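Vanadium-dependent haloperoxidase (Zobellia galactanivorans, PDB 4CIT) probably oxidises iodide with hydrogen peroxide at a bound vanadate cofactor, as a bacterial vanadium-dependent iodoperoxidase. Local coordinates at residues A[192-197]-A[356-361]; A[241-246]-A[350-355]. All coordinates share one frame; numbering follows the deposited sequence.

Contact 1: A[192-197]-A[356-361]. With VO4 (vanadate ion), chain F.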
ATOM      1  N   GLN A 192      16.862  12.950 -13.016  1.00 11.90           N
ATOM      2  CA  GLN A 192      16.256  14.124 -13.640  1.00 14.38           C
ATOM      3  C   GLN A 192      14.749  13.953 -13.790  1.00 13.05           C
ATOM      4  O   GLN A 192      14.259  12.879 -14.173  1.00 10.93           O
ATOM      5  CB  GLN A 192      16.759  14.260 -15.088  1.00 14.94           C
ATOM      6  CG  GLN A 192      18.170  14.590 -15.252  1.00 18.34           C
ATOM      7  CD  GLN A 192      18.485  14.727 -16.734  1.00 15.20           C
ATOM      8  OE1 GLN A 192      17.616  15.004 -17.568  1.00 17.29           O
ATOM      9  NE2 GLN A 192      19.649  14.359 -17.049  1.00 18.77           N
ATOM     10  N   PRO A 193      13.978  15.019 -13.571  1.00 11.86           N
ATOM     11  CA  PRO A 193      12.614  14.907 -13.981  1.00 11.33           C
ATOM     12  C   PRO A 193      12.468  14.566 -15.454  1.00 12.49           C
ATOM     13  O   PRO A 193      13.368  14.885 -16.257  1.00 13.31           O
ATOM     14  CB  PRO A 193      12.012  16.312 -13.714  1.00 12.65           C
ATOM     15  CG  PRO A 193      12.837  16.897 -12.656  1.00 13.13           C
ATOM     16  CD  PRO A 193      14.248  16.341 -12.985  1.00 13.81           C
ATOM     17  N   THR A 194      11.407  13.847 -15.732  1.00 13.70           N
ATOM     18  CA  THR A 194      11.160  13.220 -17.053  1.00 13.52           C
ATOM     19  C   THR A 194       9.928  13.722 -17.748  1.00 13.15           C
ATOM     20  O   THR A 194       8.960  14.080 -17.128  1.00 14.86           O
ATOM     21  CB  THR A 194      11.033  11.661 -16.877  1.00 13.24           C
ATOM     22  OG1 THR A 194      10.118  11.324 -15.831  1.00 14.30           O
ATOM     23  CG2 THR A 194      12.405  11.020 -16.486  1.00 13.76           C
ATOM     24  N   PRO A 195       9.946  13.702 -19.119  1.00 13.84           N
ATOM     25  CA  PRO A 195       8.760  14.105 -19.853  1.00 15.80           C
ATOM     26  C   PRO A 195       7.646  13.119 -19.710  1.00 17.93           C
ATOM     27  O   PRO A 195       7.878  11.907 -19.420  1.00 16.65           O
ATOM     28  CB  PRO A 195       9.267  14.116 -21.326  1.00 15.75           C
ATOM     29  CG  PRO A 195      10.326  13.009 -21.344  1.00 15.63           C
ATOM     30  CD  PRO A 195      11.043  13.199 -20.018  1.00 16.01           C
ATOM     31  N   PRO A 196       6.405  13.542 -20.005  1.00 19.46           N
ATOM     32  CA  PRO A 196       5.999  14.836 -20.564  1.00 20.76           C
ATOM     33  C   PRO A 196       5.909  15.957 -19.532  1.00 20.91           C
ATOM     34  O   PRO A 196       6.067  17.138 -19.875  1.00 20.28           O
ATOM     35  CB  PRO A 196       4.601  14.527 -21.177  1.00 23.05           C
ATOM     36  CG  PRO A 196       4.085  13.319 -20.475  1.00 24.48           C
ATOM     37  CD  PRO A 196       5.357  12.495 -20.145  1.00 21.50           C
ATOM     38  N   ALA A 197       5.717  15.630 -18.251  1.00 18.63           N
ATOM     39  CA  ALA A 197       5.322  16.664 -17.238  1.00 19.23           C
ATOM     40  C   ALA A 197       6.486  17.285 -16.461  1.00 20.01           C
ATOM     41  O   ALA A 197       6.394  18.412 -15.987  1.00 19.04           O
ATOM     42  CB  ALA A 197       4.288  16.083 -16.329  1.00 22.22           C
ATOM     43  N   LEU A 356       5.463   2.345 -20.705  1.00 10.28           N
ATOM     44  CA  LEU A 356       4.723   3.147 -19.712  1.00 10.33           C
ATOM     45  C   LEU A 356       5.381   4.505 -19.563  1.00 10.90           C
ATOM     46  O   LEU A 356       6.585   4.615 -19.685  1.00 12.00           O
ATOM     47  CB  LEU A 356       4.762   2.460 -18.372  1.00 10.43           C
ATOM     48  CG  LEU A 356       4.132   1.059 -18.364  1.00 10.85           C
ATOM     49  CD1 LEU A 356       4.293   0.457 -16.966  1.00 11.20           C
ATOM     50  CD2 LEU A 356       2.686   1.005 -18.791  1.00 12.20           C
ATOM     51  N   GLN A 357       4.611   5.492 -19.141  1.00 10.88           N
ATOM     52  CA  GLN A 357       5.174   6.750 -18.720  0.50 11.42           C
ATOM     53  C   GLN A 357       6.020   6.582 -17.450  1.00 12.31           C
ATOM     54  O   GLN A 357       5.609   5.852 -16.552  1.00 13.49           O
ATOM     55  CB  GLN A 357       4.039   7.719 -18.437  0.50 11.53           C
ATOM     56  CG  GLN A 357       4.528   9.116 -18.108  0.50 12.27           C
ATOM     57  CD  GLN A 357       3.379  10.161 -18.021  0.50 13.51           C
ATOM     58  OE1 GLN A 357       3.132  10.804 -16.939  0.50 11.98           O
ATOM     59  NE2 GLN A 357       2.698  10.355 -19.179  0.50 14.24           N
ATOM     60  N   THR A 358       7.138   7.307 -17.359  1.00 11.54           N
ATOM     61  CA  THR A 358       8.031   7.161 -16.222  1.00 11.30           C
ATOM     62  C   THR A 358       7.479   7.941 -15.058  1.00 10.25           C
ATOM     63  O   THR A 358       7.118   9.071 -15.245  1.00 11.17           O
ATOM     64  CB  THR A 358       9.455   7.675 -16.582  1.00 12.62           C
ATOM     65  OG1 THR A 358       9.929   6.942 -17.754  1.00 13.79           O
ATOM     66  CG2 THR A 358      10.362   7.396 -15.383  1.00 13.94           C
ATOM     67  N   PRO A 359       7.340   7.310 -13.884  1.00 10.98           N
ATOM     68  CA  PRO A 359       6.913   8.023 -12.730  1.00 11.66           C
ATOM     69  C   PRO A 359       7.873   9.038 -12.216  1.00 10.23           C
ATOM     70  O   PRO A 359       9.077   8.900 -12.347  1.00 10.07           O
ATOM     71  CB  PRO A 359       6.703   6.920 -11.714  1.00 12.38           C
ATOM     72  CG  PRO A 359       6.574   5.656 -12.498  1.00 13.86           C
ATOM     73  CD  PRO A 359       7.520   5.895 -13.598  1.00 11.89           C
ATOM     74  N   PRO A 360       7.354  10.101 -11.554  1.00 10.76           N
ATOM     75  CA  PRO A 360       8.192  11.199 -11.164  1.00 12.10           C
ATOM     76  C   PRO A 360       8.952  11.052  -9.876  1.00 10.66           C
ATOM     77  O   PRO A 360       8.723  11.782  -8.932  1.00 11.42           O
ATOM     78  CB  PRO A 360       7.192  12.367 -11.049  1.00 12.06           C
ATOM     79  CG  PRO A 360       5.939  11.698 -10.576  1.00 12.84           C
ATOM     80  CD  PRO A 360       5.921  10.329 -11.253  1.00 12.87           C
ATOM     81  N   PHE A 361       9.907  10.138  -9.836  1.00  9.69           N
ATOM     82  CA  PHE A 361      10.727   9.917  -8.688  1.00  9.17           C
ATOM     83  C   PHE A 361      11.915   9.061  -9.080  1.00  8.70           C
ATOM     84  O   PHE A 361      11.842   8.368 -10.162  1.00  7.76           O
ATOM     85  CB  PHE A 361       9.993   9.364  -7.456  1.00  9.99           C
ATOM     86  CG  PHE A 361       8.926   8.379  -7.747  1.00  8.98           C
ATOM     87  CD1 PHE A 361       9.226   7.050  -7.922  1.00  9.84           C
ATOM     88  CD2 PHE A 361       7.621   8.789  -7.814  1.00  8.57           C
ATOM     89  CE1 PHE A 361       8.261   6.110  -8.125  1.00 10.01           C
ATOM     90  CE2 PHE A 361       6.621   7.893  -8.054  1.00  8.77           C
ATOM     91  CZ  PHE A 361       6.932   6.539  -8.255  1.00  9.08           C
TER
HETATM   92  O4  VO4 F1453       8.535   3.344 -10.848  1.00 15.56           O
HETATM   93  O   HOH W   1      11.268  10.102 -13.439  1.00 12.10           O
HETATM   94  O   HOH W   2       7.527  11.244 -16.800  1.00 16.23           O
HETATM   95  O   HOH W   3       7.744   9.105 -19.644  1.00 15.43           O
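Thr-194 OG1 is gripped by two waters that tie it to the backbone of 356-361. Water 1 lies 2.9 Å from Thr-194 OG1 and donates to Pro-359 O at 2.7 Å. Water 2 stands 2.8 Å from Thr-194 OG1 and touches both Pro-195 O and Thr-358 O. A third water donates to Pro-195 O and accepts from Thr-358 N at 3.0 Å, so the two loops are joined through solvent rather than by direct bonds. The hydroxyl owes its place to a first torsion of 50°, which lodges OG1 between the backbone N and the carbonyl carbon of Thr-194. From there it also touches Thr-358 CB at 3.8 Å, the two threonine side chains crossing at about a right angle. Thr-358 OG1 is engaged elsewhere, hydrogen-bonded to Glu-341 OE2. At the outer end, the ring of Pro-196, which follows a cis peptide bond, lays its CG and CD against the end of the Gln-357 side chain in one of its two conformers, a contact best treated as doubtful. Beyond the waters, Pro-359 CG comes within 3.5 Å of vanadate O4, and Phe-361 CE1 within 3.9 Å, the ion lying oblique to its ring. An inverse gamma turn centred on Pro-360, with Phe-361 N bonded to Pro-359 O at 2.9 Å, shapes this proline-rich segment, which contributes Pro-359 and Phe-361 to the vanadate pocket of the PAP2-type haloperoxidase fold.

Contact 2: A[241-246]-A[350-355]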
ATOM      1  N   LYS A 241      20.985  -1.400 -21.576  1.00 11.15           N
ATOM      2  CA  LYS A 241      20.781  -2.075 -22.839  1.00 13.94           C
ATOM      3  C   LYS A 241      19.668  -3.096 -22.796  1.00 10.76           C
ATOM      4  O   LYS A 241      18.911  -3.235 -23.742  1.00 12.73           O
ATOM      5  CB  LYS A 241      22.092  -2.710 -23.336  1.00 16.90           C
ATOM      6  CG  LYS A 241      22.044  -3.321 -24.751  1.00 25.41           C
ATOM      7  CD  LYS A 241      23.182  -4.293 -25.081  1.00 30.06           C
ATOM      8  CE  LYS A 241      23.276  -4.591 -26.578  1.00 31.18           C
ATOM      9  NZ  LYS A 241      22.300  -5.614 -27.048  1.00 33.87           N
ATOM     10  N   GLU A 242      19.521  -3.805 -21.697  1.00 11.51           N
ATOM     11  CA  GLU A 242      18.398  -4.686 -21.471  1.00 11.05           C
ATOM     12  C   GLU A 242      17.023  -3.960 -21.555  1.00  9.97           C
ATOM     13  O   GLU A 242      16.201  -4.390 -22.210  1.00 10.79           O
ATOM     14  CB  GLU A 242      18.587  -5.437 -20.131  1.00 13.40           C
ATOM     15  CG  GLU A 242      17.403  -6.364 -19.932  1.00 16.33           C
ATOM     16  CD  GLU A 242      17.290  -7.093 -18.597  1.00 25.77           C
ATOM     17  OE1 GLU A 242      17.986  -6.742 -17.627  1.00 24.47           O
ATOM     18  OE2 GLU A 242      16.412  -8.029 -18.521  1.00 32.89           O
ATOM     19  N   VAL A 243      16.832  -2.851 -20.848  1.00 10.41           N
ATOM     20  CA  VAL A 243      15.665  -2.006 -20.918  1.00 10.40           C
ATOM     21  C   VAL A 243      15.339  -1.647 -22.338  1.00  9.53           C
ATOM     22  O   VAL A 243      14.200  -1.770 -22.807  1.00  8.38           O
ATOM     23  CB  VAL A 243      15.771  -0.770 -19.995  1.00 10.36           C
ATOM     24  CG1 VAL A 243      14.478   0.057 -20.139  1.00 11.09           C
ATOM     25  CG2 VAL A 243      15.886  -1.250 -18.553  1.00 11.39           C
ATOM     26  N   TYR A 244      16.368  -1.181 -23.023  1.00  9.24           N
ATOM     27  CA  TYR A 244      16.254  -0.696 -24.419  1.00 10.53           C
ATOM     28  C   TYR A 244      15.777  -1.823 -25.312  1.00 10.11           C
ATOM     29  O   TYR A 244      14.775  -1.689 -26.054  1.00 11.79           O
ATOM     30  CB  TYR A 244      17.616  -0.193 -24.836  1.00 10.75           C
ATOM     31  CG  TYR A 244      17.648   0.311 -26.258  1.00 11.47           C
ATOM     32  CD1 TYR A 244      17.141   1.525 -26.576  1.00 12.33           C
ATOM     33  CD2 TYR A 244      18.225  -0.443 -27.245  1.00 14.72           C
ATOM     34  CE1 TYR A 244      17.176   2.039 -27.884  1.00 13.98           C
ATOM     35  CE2 TYR A 244      18.302   0.069 -28.552  1.00 15.34           C
ATOM     36  CZ  TYR A 244      17.719   1.290 -28.855  1.00 16.26           C
ATOM     37  OH  TYR A 244      17.764   1.832 -30.133  1.00 19.15           O
ATOM     38  N   ASP A 245      16.441  -2.948 -25.213  1.00 10.74           N
ATOM     39  CA  ASP A 245      16.212  -4.151 -26.034  1.00 11.97           C
ATOM     40  C   ASP A 245      14.838  -4.832 -25.780  1.00 11.82           C
ATOM     41  O   ASP A 245      14.114  -5.232 -26.701  1.00 14.68           O
ATOM     42  CB  ASP A 245      17.311  -5.243 -25.878  1.00 13.44           C
ATOM     43  CG  ASP A 245      18.656  -4.828 -26.485  1.00 17.33           C
ATOM     44  OD1 ASP A 245      18.700  -3.861 -27.305  1.00 16.72           O
ATOM     45  OD2 ASP A 245      19.684  -5.452 -26.164  1.00 19.29           O
ATOM     46  N   VAL A 246      14.470  -4.985 -24.506  1.00 10.55           N
ATOM     47  CA  VAL A 246      13.144  -5.455 -24.179  1.00  9.85           C
ATOM     48  C   VAL A 246      12.055  -4.643 -24.844  1.00  9.38           C
ATOM     49  O   VAL A 246      11.059  -5.190 -25.326  1.00 10.28           O
ATOM     50  CB  VAL A 246      12.948  -5.532 -22.626  1.00  9.70           C
ATOM     51  CG1 VAL A 246      11.481  -5.751 -22.212  1.00  9.65           C
ATOM     52  CG2 VAL A 246      13.786  -6.598 -22.078  1.00  9.42           C
ATOM     53  N   ASP A 350      17.376   8.877 -29.725  1.00 10.89           N
ATOM     54  CA  ASP A 350      16.482   9.971 -29.346  1.00 12.53           C
ATOM     55  C   ASP A 350      15.009   9.729 -29.687  1.00 13.15           C
ATOM     56  O   ASP A 350      14.143  10.576 -29.267  1.00 17.13           O
ATOM     57  CB  ASP A 350      16.975  11.324 -29.858  1.00 12.49           C
ATOM     58  CG  ASP A 350      17.145  11.401 -31.394  1.00 14.65           C
ATOM     59  OD1 ASP A 350      16.691  10.516 -32.079  1.00 17.72           O
ATOM     60  OD2 ASP A 350      17.685  12.396 -31.898  1.00 15.02           O
ATOM     61  N   SER A 351      14.691   8.666 -30.358  1.00 12.45           N
ATOM     62  CA  SER A 351      13.326   8.296 -30.710  1.00 14.79           C
ATOM     63  C   SER A 351      12.694   7.216 -29.762  1.00 14.19           C
ATOM     64  O   SER A 351      11.444   6.981 -29.828  1.00 15.10           O
ATOM     65  CB  SER A 351      13.296   7.772 -32.138  1.00 15.62           C
ATOM     66  OG  SER A 351      13.766   6.396 -32.170  1.00 20.86           O
ATOM     67  N   TRP A 352      13.486   6.638 -28.892  1.00 12.00           N
ATOM     68  CA  TRP A 352      12.967   5.556 -28.059  1.00 11.55           C
ATOM     69  C   TRP A 352      12.013   6.064 -27.006  1.00 12.67           C
ATOM     70  O   TRP A 352      12.253   7.144 -26.400  1.00 13.32           O
ATOM     71  CB  TRP A 352      14.140   4.846 -27.408  1.00 12.14           C
ATOM     72  CG  TRP A 352      13.883   3.574 -26.649  1.00  9.61           C
ATOM     73  CD1 TRP A 352      13.950   2.301 -27.115  1.00 11.01           C
ATOM     74  CD2 TRP A 352      13.493   3.476 -25.267  1.00  9.15           C
ATOM     75  NE1 TRP A 352      13.749   1.384 -26.044  1.00 10.65           N
ATOM     76  CE2 TRP A 352      13.439   2.105 -24.921  1.00  9.24           C
ATOM     77  CE3 TRP A 352      13.260   4.421 -24.262  1.00  8.76           C
ATOM     78  CZ2 TRP A 352      13.196   1.670 -23.663  1.00  9.38           C
ATOM     79  CZ3 TRP A 352      12.980   3.956 -23.012  1.00  9.48           C
ATOM     80  CH2 TRP A 352      12.940   2.594 -22.731  1.00  9.82           C
ATOM     81  N   LYS A 353      10.945   5.280 -26.760  1.00 11.72           N
ATOM     82  CA  LYS A 353       9.987   5.601 -25.700  1.00 13.57           C
ATOM     83  C   LYS A 353       9.655   4.354 -24.918  1.00 11.63           C
ATOM     84  O   LYS A 353       9.481   3.321 -25.494  1.00 13.19           O
ATOM     85  CB  LYS A 353       8.695   6.122 -26.283  1.00 16.92           C
ATOM     86  CG  LYS A 353       8.892   7.389 -27.135  1.00 24.84           C
ATOM     87  CD  LYS A 353       9.395   8.554 -26.317  1.00 29.71           C
ATOM     88  CE  LYS A 353       9.586   9.821 -27.212  1.00 37.96           C
ATOM     89  NZ  LYS A 353       8.335  10.030 -27.988  1.00 39.11           N
ATOM     90  N   PRO A 354       9.509   4.479 -23.615  1.00 10.43           N
ATOM     91  CA  PRO A 354       9.108   3.366 -22.824  1.00  9.70           C
ATOM     92  C   PRO A 354       7.666   3.012 -23.064  1.00  9.80           C
ATOM     93  O   PRO A 354       6.885   3.876 -23.465  1.00 10.51           O
ATOM     94  CB  PRO A 354       9.328   3.877 -21.376  1.00  9.54           C
ATOM     95  CG  PRO A 354       9.197   5.336 -21.483  1.00 10.72           C
ATOM     96  CD  PRO A 354       9.749   5.685 -22.848  1.00 11.76           C
ATOM     97  N   VAL A 355       7.280   1.776 -22.777  1.00  9.54           N
ATOM     98  CA  VAL A 355       5.902   1.359 -22.864  1.00 10.11           C
ATOM     99  C   VAL A 355       5.024   2.182 -21.927  1.00 10.14           C
ATOM    100  O   VAL A 355       3.953   2.661 -22.335  1.00 11.31           O
ATOM    101  CB  VAL A 355       5.740  -0.147 -22.562  1.00 11.78           C
ATOM    102  CG1 VAL A 355       4.303  -0.531 -22.366  1.00 12.83           C
ATOM    103  CG2 VAL A 355       6.235  -0.964 -23.752  1.00 13.13           C
TER
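With CG anti to the backbone N in both residues, chi1 179° in Tyr-244, the phenol and the indole run antiparallel, side by side. The phenol comes over one face of the indole: Tyr-244 CE1 and Trp-352 CD1 are 3.3 Å apart, and Tyr-244 CD1 sits 3.4 Å from Trp-352 NE1. The planes are near parallel, at 25°, but the phenol is displaced relative to the five-membered ring and their centroids are 4.6 Å apart, so overlap is slight. The indole also donates to the helix backbone, Trp-352 NE1 to Tyr-244 O at 3.2 Å, with an N-H...O angle of 159°. This proton meets a lone pair in the carbonyl plane, though the oxygen is tilted out of the indole plane. Ring contact and hydrogen bond thus engage the same tryptophan from one residue, restricting rotation of the indole. Its six-membered ring reaches Val-243, whose CG1 packs 3.9 Å from Trp-352 CH2, while Val-243 O lies at the ring edge, 3.7 Å from Trp-352 CZ2. Tyr-244 OH is hydrogen-bonded to Asp-349 OD2, just before the loop segment, and Ile-344 of helix 340-347 touches both aromatic residues. The result is helix-to-loop packing in a mainly helical fold, with the buried Trp-352 lodged against helix 235-253, and a further link from Lys-353 O to Arg-247 NE.

Overall arrangement
The loop between helices 340-347 and 367-383 supplies one side of both contacts: residues 350-355 serve contact 2 and run directly into 356-361 of contact 1. Their centres lie about 15 Å apart, on the same side of the chain's centre, and apart from that continuity the two do not touch. Contact 1 reaches the vanadate through Pro-359 and Phe-361, which touch the ion, while Arg-339 and Arg-418 hydrogen-bond to it. Contact 2 is more remote, the side chain of Val-243 being about 12 Å from a bound vanadate. Helix 340-347 borders both, Thr-194 touching Thr-342 and Trp-352 touching Ile-344. A single loop therefore joins helix packing to the pocket wall.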